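Local structure of glycerol uptake operon antiterminator-related protein (Thermotoga maritima, 1VKF) at residues E122-T126 with L127-V131. The protein probably acts in regulating glycerol uptake genes, as a TIM-barrel relative of glycerol-3-phosphate responsive antiterminators. Sequence-based numbering, arbitrary orientation.
Sequences EQIET and LGVDV
Gln123 meets Leu127 one helical turn on: its carbonyl O takes the Leu127 N-H in a regular backbone bond of 3.0 Å, and its CG lies 3.7 Å from Leu127 CD1, the two side chains slanting across one another. With CG anti to the backbone N (chi1 -178°), the Gln123 side chain sets this one methylene against the leucine branch. Ile124 opens the Schellman motif that ends the helix. Ile124 O accepts a hydrogen bond from Val129 N at 3.0 Å, nearly straight and in the carbonyl plane. The turn also brings together the apolar pair of the motif: Ile124 CG2 lies 4.0 Å from Val129 CB, their side chains crossing nearly perpendicularly. Glu125 O takes a weak bond from Gly128 N at 3.5 Å, and Gly128, with phi 69°, turns the chain out of the helix. Thr126 turns its hydroxyl back along the helix, where OG1 gives a hydrogen bond to Glu122 O (2.9 Å) from the face opposite the one used by Thr126 N. Lys99 NZ hydrogen-bonds to the carbonyl oxygens of Leu127 and Gly128. In this TIM barrel the turn joins helix 114-127 to strand 131-135, with Leu127 against helix 92-100 and Ile124 and Val129 packed on strand 105-110.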
loop_
_atom_site.group_PDB
_atom_site.type_symbol
_atom_site.label_atom_id
_atom_site.label_comp_id
_atom_site.label_asym_id
_atom_site.label_seq_id
_atom_site.Cartn_x
_atom_site.Cartn_y
_atom_site.Cartn_z
ATOM N N GLU A 122 -2.377 -18.906 1.255
ATOM C CA GLU A 122 -1.615 -19.735 2.186
ATOM C C GLU A 122 -0.592 -18.891 2.939
ATOM O O GLU A 122 -0.461 -18.973 4.161
ATOM C CB GLU A 122 -0.879 -20.845 1.446
ATOM C CG GLU A 122 -0.318 -21.904 2.385
ATOM N N GLN A 123 0.155 -18.079 2.201
ATOM C CA GLN A 123 1.104 -17.162 2.817
ATOM C C GLN A 123 0.436 -16.181 3.793
ATOM O O GLN A 123 0.947 -15.951 4.881
ATOM C CB GLN A 123 1.823 -16.397 1.723
ATOM C CG GLN A 123 2.857 -15.443 2.221
ATOM C CD GLN A 123 4.043 -15.339 1.293
ATOM O OE1 GLN A 123 4.017 -14.537 0.361
ATOM N NE2 GLN A 123 5.103 -16.124 1.562
ATOM N N ILE A 124 -0.701 -15.592 3.408
ATOM C CA ILE A 124 -1.436 -14.671 4.283
ATOM C C ILE A 124 -1.829 -15.326 5.602
ATOM O O ILE A 124 -1.661 -14.752 6.676
ATOM C CB ILE A 124 -2.667 -14.120 3.557
ATOM C CG1 ILE A 124 -2.220 -13.034 2.557
ATOM C CG2 ILE A 124 -3.678 -13.521 4.528
ATOM C CD1 ILE A 124 -3.220 -12.756 1.473
ATOM N N GLU A 125 -2.303 -16.554 5.505
ATOM C CA GLU A 125 -2.814 -17.254 6.670
ATOM C C GLU A 125 -1.647 -17.659 7.578
ATOM O O GLU A 125 -1.717 -17.498 8.786
ATOM C CB GLU A 125 -3.687 -18.425 6.209
ATOM C CG GLU A 125 -4.928 -17.889 5.504
ATOM C CD GLU A 125 -5.928 -18.941 5.086
ATOM O OE1 GLU A 125 -5.506 -20.058 4.743
ATOM O OE2 GLU A 125 -7.144 -18.615 5.066
ATOM N N THR A 126 -0.553 -18.104 6.987
ATOM C CA THR A 126 0.600 -18.584 7.749
ATOM C C THR A 126 1.333 -17.479 8.488
ATOM O O THR A 126 1.765 -17.664 9.617
ATOM C CB THR A 126 1.577 -19.311 6.819
ATOM O OG1 THR A 126 0.907 -20.432 6.233
ATOM C CG2 THR A 126 2.706 -19.961 7.632
ATOM N N LEU A 127 1.473 -16.327 7.847
ATOM C CA LEU A 127 2.179 -15.201 8.428
ATOM C C LEU A 127 1.279 -14.268 9.263
ATOM O O LEU A 127 1.781 -13.356 9.898
ATOM C CB LEU A 127 2.845 -14.407 7.305
ATOM C CG LEU A 127 3.842 -15.173 6.430
ATOM C CD1 LEU A 127 4.433 -14.241 5.387
ATOM C CD2 LEU A 127 4.926 -15.856 7.274
ATOM N N GLY A 128 -0.028 -14.467 9.240
ATOM C CA GLY A 128 -0.946 -13.599 9.958
ATOM C C GLY A 128 -1.051 -12.195 9.367
ATOM O O GLY A 128 -0.909 -11.202 10.073
ATOM N N VAL A 129 -1.291 -12.100 8.069
ATOM C CA VAL A 129 -1.357 -10.801 7.410
ATOM C C VAL A 129 -2.750 -10.184 7.531
ATOM O O VAL A 129 -3.721 -10.727 7.019
ATOM C CB VAL A 129 -0.988 -10.934 5.945
ATOM C CG1 VAL A 129 -1.124 -9.605 5.251
ATOM C CG2 VAL A 129 0.406 -11.532 5.796
ATOM N N ASP A 130 -2.842 -9.038 8.189
ATOM C CA ASP A 130 -4.129 -8.392 8.432
ATOM C C ASP A 130 -4.565 -7.540 7.224
ATOM O O ASP A 130 -5.740 -7.404 6.969
ATOM C CB ASP A 130 -4.022 -7.444 9.628
ATOM C CG ASP A 130 -3.466 -8.119 10.873
ATOM O OD1 ASP A 130 -4.013 -9.175 11.262
ATOM O OD2 ASP A 130 -2.481 -7.654 11.514
ATOM N N VAL A 131 -3.582 -6.925 6.574
ATOM C CA VAL A 131 -3.797 -5.924 5.497
ATOM C C VAL A 131 -3.005 -6.279 4.237
ATOM O O VAL A 131 -1.773 -6.398 4.236
ATOM C CB VAL A 131 -3.441 -4.486 5.932
ATOM C CG1 VAL A 131 -3.796 -3.465 4.828
ATOM C CG2 VAL A 131 -4.179 -4.130 7.232
#